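Local structure of DNA processing protein DprA (Streptococcus pneumoniae, 3UQZ) at residues 1-15 against 55-68. The protein helps load the RecA recombinase onto single-stranded DNA during natural transformation, and is thought to bind incoming DNA cooperatively and shield it from nucleases. Residues are numbered along the deposited sequence; the frame is centred on the assembly and turned at random.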
HETATM    1  N   MSE A   1      48.558  10.405  24.689  1.00 49.38           N
HETATM    2  CA  MSE A   1      48.657  10.365  23.221  1.00 48.89           C
HETATM    3  C   MSE A   1      47.511  11.088  22.505  1.00 50.69           C
HETATM    4  O   MSE A   1      46.400  11.173  23.035  1.00 49.38           O
HETATM    5  CB  MSE A   1      48.805   8.926  22.689  1.00 51.40           C
HETATM    6  CG  MSE A   1      47.715   7.965  23.163  1.00 58.99           C
HETATM    7 SE   MSE A   1      47.522   6.434  22.013  0.77 67.59          SE
HETATM    8  CE  MSE A   1      46.220   7.223  20.719  1.00 64.27           C
ATOM      9  N   LYS A   2      47.792  11.601  21.299  1.00 46.63           N
ATOM     10  CA  LYS A   2      46.810  12.297  20.468  1.00 45.92           C
ATOM     11  C   LYS A   2      46.127  11.256  19.582  1.00 48.19           C
ATOM     12  O   LYS A   2      46.810  10.558  18.828  1.00 47.63           O
ATOM     13  CB  LYS A   2      47.492  13.410  19.629  1.00 47.60           C
ATOM     14  CG  LYS A   2      46.585  14.156  18.645  1.00 57.92           C
ATOM     15  CD  LYS A   2      45.813  15.299  19.292  1.00 71.34           C
ATOM     16  CE  LYS A   2      44.938  16.014  18.297  1.00 82.06           C
ATOM     17  NZ  LYS A   2      44.237  17.165  18.918  1.00 92.52           N
ATOM     18  N   ILE A   3      44.790  11.125  19.699  1.00 42.84           N
ATOM     19  CA  ILE A   3      44.032  10.175  18.877  1.00 41.35           C
ATOM     20  C   ILE A   3      43.767  10.797  17.505  1.00 42.63           C
ATOM     21  O   ILE A   3      42.919  11.684  17.372  1.00 42.37           O
ATOM     22  CB  ILE A   3      42.736   9.617  19.545  1.00 43.99           C
ATOM     23  CG1 ILE A   3      42.983   9.156  21.000  1.00 43.59           C
ATOM     24  CG2 ILE A   3      42.128   8.485  18.694  1.00 44.69           C
ATOM     25  CD1 ILE A   3      41.716   9.080  21.859  1.00 41.65           C
ATOM     26  N   THR A   4      44.535  10.351  16.500  1.00 36.87           N
ATOM     27  CA  THR A   4      44.426  10.777  15.096  1.00 35.56           C
ATOM     28  C   THR A   4      43.596   9.718  14.349  1.00 37.73           C
ATOM     29  O   THR A   4      43.203   8.721  14.972  1.00 36.83           O
ATOM     30  CB  THR A   4      45.841  10.916  14.474  1.00 39.05           C
ATOM     31  OG1 THR A   4      46.534   9.676  14.568  1.00 40.06           O
ATOM     32  CG2 THR A   4      46.667  12.007  15.110  1.00 34.21           C
ATOM     33  N   ASN A   5      43.346   9.904  13.025  1.00 33.11           N
ATOM     34  CA  ASN A   5      42.600   8.911  12.238  1.00 32.68           C
ATOM     35  C   ASN A   5      43.347   7.579  12.188  1.00 37.74           C
ATOM     36  O   ASN A   5      42.710   6.523  12.279  1.00 38.71           O
ATOM     37  CB  ASN A   5      42.272   9.406  10.831  1.00 31.09           C
ATOM     38  CG  ASN A   5      41.252  10.519  10.764  1.00 40.76           C
ATOM     39  OD1 ASN A   5      40.690  10.966  11.785  1.00 27.46           O
ATOM     40  ND2 ASN A   5      41.019  11.014   9.542  1.00 23.54           N
ATOM     41  N   TYR A   6      44.701   7.630  12.105  1.00 33.25           N
ATOM     42  CA  TYR A   6      45.548   6.427  12.128  1.00 32.44           C
ATOM     43  C   TYR A   6      45.387   5.684  13.461  1.00 34.84           C
ATOM     44  O   TYR A   6      45.360   4.449  13.474  1.00 33.90           O
ATOM     45  CB  TYR A   6      47.037   6.771  11.875  1.00 33.70           C
ATOM     46  CG  TYR A   6      47.964   5.602  12.138  1.00 35.43           C
ATOM     47  CD1 TYR A   6      48.056   4.545  11.239  1.00 37.58           C
ATOM     48  CD2 TYR A   6      48.680   5.508  13.329  1.00 35.68           C
ATOM     49  CE1 TYR A   6      48.845   3.429  11.512  1.00 38.15           C
ATOM     50  CE2 TYR A   6      49.470   4.395  13.614  1.00 36.11           C
ATOM     51  CZ  TYR A   6      49.562   3.366  12.696  1.00 44.61           C
ATOM     52  OH  TYR A   6      50.362   2.286  12.967  1.00 46.80           O
ATOM     53  N   GLU A   7      45.297   6.440  14.575  1.00 30.95           N
ATOM     54  CA  GLU A   7      45.141   5.859  15.905  1.00 30.60           C
ATOM     55  C   GLU A   7      43.789   5.201  16.062  1.00 35.81           C
ATOM     56  O   GLU A   7      43.721   4.110  16.637  1.00 37.04           O
ATOM     57  CB  GLU A   7      45.430   6.873  17.014  1.00 31.74           C
ATOM     58  CG  GLU A   7      46.886   7.303  17.087  1.00 39.39           C
ATOM     59  CD  GLU A   7      47.882   6.261  17.558  1.00 61.70           C
ATOM     60  OE1 GLU A   7      47.462   5.248  18.164  1.00 50.32           O
ATOM     61  OE2 GLU A   7      49.094   6.472  17.326  1.00 61.67           O
ATOM     62  N   ILE A   8      42.729   5.809  15.473  1.00 31.57           N
ATOM     63  CA  ILE A   8      41.375   5.243  15.458  1.00 31.42           C
ATOM     64  C   ILE A   8      41.442   3.849  14.799  1.00 35.00           C
ATOM     65  O   ILE A   8      40.978   2.872  15.393  1.00 34.52           O
ATOM     66  CB  ILE A   8      40.355   6.197  14.768  1.00 34.26           C
ATOM     67  CG1 ILE A   8      40.063   7.442  15.654  1.00 34.78           C
ATOM     68  CG2 ILE A   8      39.073   5.458  14.442  1.00 32.98           C
ATOM     69  CD1 ILE A   8      39.367   8.637  14.955  1.00 34.70           C
ATOM     70  N   TYR A   9      42.098   3.756  13.622  1.00 31.52           N
ATOM     71  CA  TYR A   9      42.315   2.496  12.905  1.00 31.89           C
ATOM     72  C   TYR A   9      43.114   1.520  13.763  1.00 37.53           C
ATOM     73  O   TYR A   9      42.726   0.352  13.862  1.00 37.11           O
ATOM     74  CB  TYR A   9      43.020   2.742  11.558  1.00 33.58           C
ATOM     75  CG  TYR A   9      43.084   1.520  10.665  1.00 36.06           C
ATOM     76  CD1 TYR A   9      41.931   0.816  10.328  1.00 38.01           C
ATOM     77  CD2 TYR A   9      44.297   1.081  10.132  1.00 36.75           C
ATOM     78  CE1 TYR A   9      41.984  -0.311   9.508  1.00 38.17           C
ATOM     79  CE2 TYR A   9      44.360  -0.040   9.303  1.00 37.51           C
ATOM     80  CZ  TYR A   9      43.199  -0.731   8.995  1.00 42.89           C
ATOM     81  OH  TYR A   9      43.246  -1.835   8.182  1.00 40.89           O
ATOM     82  N   LYS A  10      44.203   2.011  14.418  1.00 35.22           N
ATOM     83  CA  LYS A  10      45.048   1.211  15.312  1.00 35.57           C
ATOM     84  C   LYS A  10      44.248   0.643  16.509  1.00 39.99           C
ATOM     85  O   LYS A  10      44.505  -0.494  16.912  1.00 39.20           O
ATOM     86  CB  LYS A  10      46.284   2.002  15.761  1.00 37.69           C
ATOM     87  CG  LYS A  10      47.405   1.132  16.313  1.00 40.03           C
ATOM     88  CD  LYS A  10      48.634   1.949  16.654  1.00 46.88           C
ATOM     89  CE  LYS A  10      49.660   1.121  17.388  1.00 49.83           C
ATOM     90  NZ  LYS A  10      50.788   1.953  17.854  1.00 55.49           N
ATOM     91  N   LEU A  11      43.253   1.406  17.033  1.00 36.95           N
ATOM     92  CA  LEU A  11      42.374   0.959  18.131  1.00 36.40           C
ATOM     93  C   LEU A  11      41.436  -0.165  17.673  1.00 40.21           C
ATOM     94  O   LEU A  11      41.206  -1.109  18.421  1.00 40.11           O
ATOM     95  CB  LEU A  11      41.571   2.127  18.744  1.00 36.27           C
ATOM     96  CG  LEU A  11      42.357   3.218  19.490  1.00 40.55           C
ATOM     97  CD1 LEU A  11      41.451   4.343  19.898  1.00 40.08           C
ATOM     98  CD2 LEU A  11      43.036   2.676  20.723  1.00 43.64           C
ATOM     99  N   LYS A  12      40.922  -0.074  16.431  1.00 37.16           N
ATOM    100  CA  LYS A  12      40.071  -1.098  15.811  1.00 36.84           C
ATOM    101  C   LYS A  12      40.892  -2.388  15.646  1.00 42.69           C
ATOM    102  O   LYS A  12      40.402  -3.472  15.958  1.00 42.90           O
ATOM    103  CB  LYS A  12      39.546  -0.625  14.439  1.00 38.16           C
ATOM    104  CG  LYS A  12      38.142  -0.038  14.495  1.00 41.97           C
ATOM    105  CD  LYS A  12      37.596   0.393  13.145  1.00 49.99           C
ATOM    106  CE  LYS A  12      36.087   0.421  13.187  1.00 56.51           C
ATOM    107  NZ  LYS A  12      35.523   1.265  12.116  1.00 63.15           N
ATOM    108  N   LYS A  13      42.166  -2.254  15.224  1.00 39.76           N
ATOM    109  CA  LYS A  13      43.117  -3.354  15.046  1.00 39.68           C
ATOM    110  C   LYS A  13      43.579  -3.985  16.369  1.00 44.24           C
ATOM    111  O   LYS A  13      44.060  -5.119  16.365  1.00 44.53           O
ATOM    112  CB  LYS A  13      44.325  -2.888  14.219  1.00 42.04           C
ATOM    113  CG  LYS A  13      44.003  -2.720  12.745  1.00 53.95           C
ATOM    114  CD  LYS A  13      44.283  -4.000  11.974  1.00 58.75           C
ATOM    115  CE  LYS A  13      43.519  -4.045  10.687  1.00 72.30           C
ATOM    116  NZ  LYS A  13      43.765  -5.315   9.962  1.00 82.07           N
ATOM    117  N   SER A  14      43.431  -3.259  17.490  1.00 40.37           N
ATOM    118  CA  SER A  14      43.819  -3.733  18.816  1.00 39.87           C
ATOM    119  C   SER A  14      42.670  -4.487  19.485  1.00 45.27           C
ATOM    120  O   SER A  14      42.859  -5.065  20.555  1.00 45.49           O
ATOM    121  CB  SER A  14      44.276  -2.568  19.685  1.00 42.59           C
ATOM    122  OG  SER A  14      45.319  -1.833  19.066  1.00 48.66           O
ATOM    123  N   GLY A  15      41.494  -4.470  18.852  1.00 41.77           N
ATOM    124  CA  GLY A  15      40.316  -5.188  19.317  1.00 41.35           C
ATOM    125  C   GLY A  15      39.158  -4.356  19.823  1.00 46.93           C
ATOM    126  O   GLY A  15      38.189  -4.920  20.336  1.00 48.74           O
ATOM    127  N   ARG A  55      47.859  -6.089  22.785  1.00 48.13           N
ATOM    128  CA  ARG A  55      47.618  -6.079  21.333  1.00 47.26           C
ATOM    129  C   ARG A  55      48.048  -4.771  20.673  1.00 50.12           C
ATOM    130  O   ARG A  55      48.688  -4.815  19.619  1.00 50.01           O
ATOM    131  CB  ARG A  55      46.149  -6.396  21.020  1.00 46.14           C
ATOM    132  CG  ARG A  55      45.786  -7.860  21.237  1.00 51.22           C
ATOM    133  CD  ARG A  55      44.393  -8.183  20.750  1.00 60.91           C
ATOM    134  NE  ARG A  55      44.236  -7.920  19.318  1.00 70.75           N
ATOM    135  CZ  ARG A  55      43.108  -8.105  18.640  1.00 83.54           C
ATOM    136  NH1 ARG A  55      42.026  -8.572  19.253  1.00 67.56           N
ATOM    137  NH2 ARG A  55      43.052  -7.829  17.344  1.00 70.22           N
ATOM    138  N   TYR A  56      47.758  -3.620  21.323  1.00 45.99           N
ATOM    139  CA  TYR A  56      48.155  -2.298  20.834  1.00 46.07           C
ATOM    140  C   TYR A  56      49.688  -2.205  20.692  1.00 53.17           C
ATOM    141  O   TYR A  56      50.188  -1.761  19.656  1.00 53.63           O
ATOM    142  CB  TYR A  56      47.614  -1.185  21.756  1.00 46.46           C
ATOM    143  CG  TYR A  56      47.938   0.217  21.280  1.00 47.86           C
ATOM    144  CD1 TYR A  56      47.014   0.957  20.544  1.00 49.55           C
ATOM    145  CD2 TYR A  56      49.170   0.805  21.565  1.00 48.13           C
ATOM    146  CE1 TYR A  56      47.308   2.246  20.103  1.00 49.01           C
ATOM    147  CE2 TYR A  56      49.477   2.090  21.121  1.00 48.45           C
ATOM    148  CZ  TYR A  56      48.544   2.806  20.389  1.00 54.75           C
ATOM    149  OH  TYR A  56      48.859   4.063  19.943  1.00 55.04           O
ATOM    150  N   PHE A  57      50.422  -2.642  21.734  1.00 51.22           N
ATOM    151  CA  PHE A  57      51.886  -2.632  21.758  1.00 51.29           C
ATOM    152  C   PHE A  57      52.533  -3.577  20.755  1.00 56.64           C
ATOM    153  O   PHE A  57      53.610  -3.253  20.243  1.00 56.89           O
ATOM    154  CB  PHE A  57      52.423  -2.869  23.177  1.00 52.68           C
ATOM    155  CG  PHE A  57      52.144  -1.728  24.124  1.00 53.97           C
ATOM    156  CD1 PHE A  57      52.563  -0.434  23.831  1.00 56.85           C
ATOM    157  CD2 PHE A  57      51.486  -1.946  25.322  1.00 55.67           C
ATOM    158  CE1 PHE A  57      52.286   0.622  24.700  1.00 57.39           C
ATOM    159  CE2 PHE A  57      51.197  -0.883  26.180  1.00 58.06           C
ATOM    160  CZ  PHE A  57      51.637   0.380  25.886  1.00 55.92           C
ATOM    161  N   GLN A  58      51.871  -4.716  20.446  1.00 52.88           N
ATOM    162  CA  GLN A  58      52.382  -5.701  19.487  1.00 52.82           C
ATOM    163  C   GLN A  58      52.266  -5.252  18.028  1.00 56.89           C
ATOM    164  O   GLN A  58      52.904  -5.846  17.156  1.00 56.96           O
ATOM    165  CB  GLN A  58      51.748  -7.081  19.714  1.00 54.38           C
ATOM    166  CG  GLN A  58      52.229  -7.742  21.009  1.00 77.90           C
ATOM    167  CD  GLN A  58      51.339  -8.853  21.499  1.00106.45           C
ATOM    168  OE1 GLN A  58      50.239  -9.099  20.986  1.00103.75           O
ATOM    169  NE2 GLN A  58      51.800  -9.548  22.529  1.00100.86           N
ATOM    170  N   ILE A  59      51.475  -4.195  17.762  1.00 53.29           N
ATOM    171  CA  ILE A  59      51.262  -3.666  16.412  1.00 52.56           C
ATOM    172  C   ILE A  59      52.526  -3.052  15.812  1.00 56.01           C
ATOM    173  O   ILE A  59      53.129  -2.164  16.416  1.00 55.09           O
ATOM    174  CB  ILE A  59      50.016  -2.718  16.351  1.00 55.08           C
ATOM    175  CG1 ILE A  59      48.701  -3.531  16.405  1.00 54.90           C
ATOM    176  CG2 ILE A  59      50.043  -1.811  15.109  1.00 55.09           C
ATOM    177  CD1 ILE A  59      47.487  -2.765  16.810  1.00 59.68           C
ATOM    178  N   ASP A  60      52.912  -3.535  14.620  1.00 53.69           N
ATOM    179  CA  ASP A  60      54.040  -3.011  13.854  1.00 54.12           C
ATOM    180  C   ASP A  60      53.520  -1.769  13.117  1.00 58.61           C
ATOM    181  O   ASP A  60      52.856  -1.889  12.084  1.00 58.58           O
ATOM    182  CB  ASP A  60      54.583  -4.081  12.872  1.00 56.31           C
ATOM    183  CG  ASP A  60      55.649  -3.631  11.870  1.00 71.58           C
ATOM    184  OD1 ASP A  60      56.257  -2.553  12.079  1.00 71.51           O
ATOM    185  OD2 ASP A  60      55.904  -4.380  10.896  1.00 81.49           O
ATOM    186  N   ASP A  61      53.791  -0.581  13.684  1.00 55.34           N
ATOM    187  CA  ASP A  61      53.373   0.721  13.160  1.00 55.58           C
ATOM    188  C   ASP A  61      53.754   0.980  11.703  1.00 61.07           C
ATOM    189  O   ASP A  61      52.986   1.619  10.987  1.00 61.40           O
ATOM    190  CB  ASP A  61      53.878   1.858  14.052  1.00 57.44           C
ATOM    191  CG  ASP A  61      53.185   1.923  15.391  1.00 72.70           C
ATOM    192  OD1 ASP A  61      52.082   2.497  15.458  1.00 75.21           O
ATOM    193  OD2 ASP A  61      53.745   1.397  16.377  1.00 80.43           O
ATOM    194  N   ALA A  62      54.918   0.486  11.267  1.00 58.33           N
ATOM    195  CA  ALA A  62      55.399   0.652   9.898  1.00 58.72           C
ATOM    196  C   ALA A  62      54.515  -0.114   8.900  1.00 63.43           C
ATOM    197  O   ALA A  62      54.134   0.449   7.869  1.00 63.00           O
ATOM    198  CB  ALA A  62      56.845   0.193   9.793  1.00 59.50           C
ATOM    199  N   HIS A  63      54.175  -1.383   9.223  1.00 60.62           N
ATOM    200  CA  HIS A  63      53.318  -2.246   8.409  1.00 60.78           C
ATOM    201  C   HIS A  63      51.874  -1.713   8.365  1.00 61.29           C
ATOM    202  O   HIS A  63      51.268  -1.699   7.289  1.00 60.45           O
ATOM    203  CB  HIS A  63      53.360  -3.694   8.935  1.00 62.79           C
ATOM    204  CG  HIS A  63      52.427  -4.627   8.224  1.00 67.54           C
ATOM    205  ND1 HIS A  63      51.172  -4.930   8.740  1.00 69.95           N
ATOM    206  CD2 HIS A  63      52.583  -5.277   7.046  1.00 70.15           C
ATOM    207  CE1 HIS A  63      50.615  -5.759   7.869  1.00 69.74           C
ATOM    208  NE2 HIS A  63      51.424  -5.996   6.832  1.00 70.12           N
ATOM    209  N   LEU A  64      51.335  -1.276   9.533  1.00 55.38           N
ATOM    210  CA  LEU A  64      49.980  -0.747   9.668  1.00 53.71           C
ATOM    211  C   LEU A  64      49.804   0.602   8.990  1.00 56.10           C
ATOM    212  O   LEU A  64      48.732   0.854   8.436  1.00 55.90           O
ATOM    213  CB  LEU A  64      49.527  -0.692  11.135  1.00 53.38           C
ATOM    214  CG  LEU A  64      48.027  -0.440  11.373  1.00 57.67           C
ATOM    215  CD1 LEU A  64      47.213  -1.682  11.141  1.00 57.64           C
ATOM    216  CD2 LEU A  64      47.768   0.069  12.761  1.00 59.86           C
ATOM    217  N   SER A  65      50.837   1.466   9.024  1.00 51.25           N
ATOM    218  CA  SER A  65      50.776   2.781   8.384  1.00 50.50           C
ATOM    219  C   SER A  65      50.678   2.657   6.861  1.00 53.46           C
ATOM    220  O   SER A  65      50.003   3.463   6.219  1.00 53.75           O
ATOM    221  CB  SER A  65      51.964   3.644   8.789  1.00 54.38           C
ATOM    222  OG  SER A  65      51.743   4.999   8.432  1.00 66.41           O
ATOM    223  N   LYS A  66      51.315   1.622   6.291  1.00 49.05           N
ATOM    224  CA  LYS A  66      51.275   1.336   4.860  1.00 48.55           C
ATOM    225  C   LYS A  66      49.842   0.896   4.479  1.00 50.87           C
ATOM    226  O   LYS A  66      49.297   1.386   3.490  1.00 50.93           O
ATOM    227  CB  LYS A  66      52.311   0.253   4.512  1.00 51.22           C
ATOM    228  CG  LYS A  66      52.603   0.124   3.028  1.00 71.77           C
ATOM    229  CD  LYS A  66      53.498  -1.068   2.788  1.00 83.54           C
ATOM    230  CE  LYS A  66      53.272  -1.671   1.423  1.00 88.51           C
ATOM    231  NZ  LYS A  66      54.078  -2.904   1.223  1.00 91.50           N
ATOM    232  N   GLU A  67      49.246  -0.003   5.292  1.00 45.30           N
ATOM    233  CA  GLU A  67      47.898  -0.557   5.160  1.00 44.29           C
ATOM    234  C   GLU A  67      46.833   0.569   5.243  1.00 47.87           C
ATOM    235  O   GLU A  67      45.994   0.692   4.339  1.00 47.93           O
ATOM    236  CB  GLU A  67      47.685  -1.590   6.275  1.00 45.44           C
ATOM    237  CG  GLU A  67      46.560  -2.572   6.034  1.00 55.19           C
ATOM    238  CD  GLU A  67      46.331  -3.516   7.195  1.00 76.24           C
ATOM    239  OE1 GLU A  67      47.277  -4.249   7.567  1.00 77.67           O
ATOM    240  OE2 GLU A  67      45.204  -3.520   7.739  1.00 67.64           O
ATOM    241  N   PHE A  68      46.900   1.406   6.315  1.00 41.39           N
ATOM    242  CA  PHE A  68      46.005   2.536   6.556  1.00 39.05           C
ATOM    243  C   PHE A  68      46.025   3.572   5.418  1.00 42.77           C
ATOM    244  O   PHE A  68      44.984   4.163   5.111  1.00 42.99           O
ATOM    245  CB  PHE A  68      46.342   3.204   7.906  1.00 39.50           C
ATOM    246  CG  PHE A  68      45.590   4.480   8.201  1.00 40.10           C
ATOM    247  CD1 PHE A  68      44.253   4.448   8.585  1.00 42.85           C
ATOM    248  CD2 PHE A  68      46.220   5.716   8.092  1.00 41.70           C
ATOM    249  CE1 PHE A  68      43.557   5.631   8.855  1.00 43.58           C
ATOM    250  CE2 PHE A  68      45.525   6.898   8.356  1.00 44.28           C
ATOM    251  CZ  PHE A  68      44.197   6.848   8.729  1.00 42.76           C
TER
HETATM  252  O   HOH W   1      51.773   5.061  17.237  1.00 61.87           O
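In the sterile alpha motif (SAM) domain of DprA, the side chains of Tyr6, Tyr9 and Lys10 on the first helix, 5-13, meet the closing helices of the bundle, 49-58 and 61-69. The axes of segments 5-13 and 61-68 run at 111° to each other, and knobs-into-holes packing works in both directions: Leu64 enters the hole formed by Tyr6, Tyr9, Lys10 and Lys13, while Tyr6 sits among Asp61, Leu64, Ser65 and Phe68. An aromatic cluster lies at one end. Tyr6 turns its ring edge toward the face of Phe68 in an offset edge-to-face pair, planes 77° apart, and Tyr6 CA lies over that face as a CH-pi contact. The Tyr9 ring lies obliquely to that of Phe68, with Tyr9 CB 3.6 Å from Phe68 CD1, and meets Phe96 of strand 94-99 edge-to-face, which ties the cluster to the Rossmann-fold part.

Asp61 OD1 is a shared acceptor: Lys10 NZ forms a salt bridge to Asp61 OD1 at 2.8 Å, on its syn lone pair, and Tyr6 OH donates to the same oxygen at 3.0 Å from the anti side. Lys10 gets there because its CG is anti to the backbone N (chi1 -162°) and the chain beyond is extended, which carries CE over the face of Tyr56; Lys10 NZ forms an off-centre cation-pi contact with that ring, 3.9 Å from its centroid. Tyr56 OH donates to Glu7 OE1 at 2.6 Å, near the ring plane, and one water donates to both Glu7 OE2 and Asp61 OD1. Farther along, Glu67 OE2 accepts from Tyr9 OH at 2.6 Å and, weakly, from Lys13 NZ.

Three tyrosine hydroxyls thus end on three carboxylates. The ammonium of Lys10 probably offsets the negative charge that Glu7 and Asp61 bring together, and would favour an ionised Asp61.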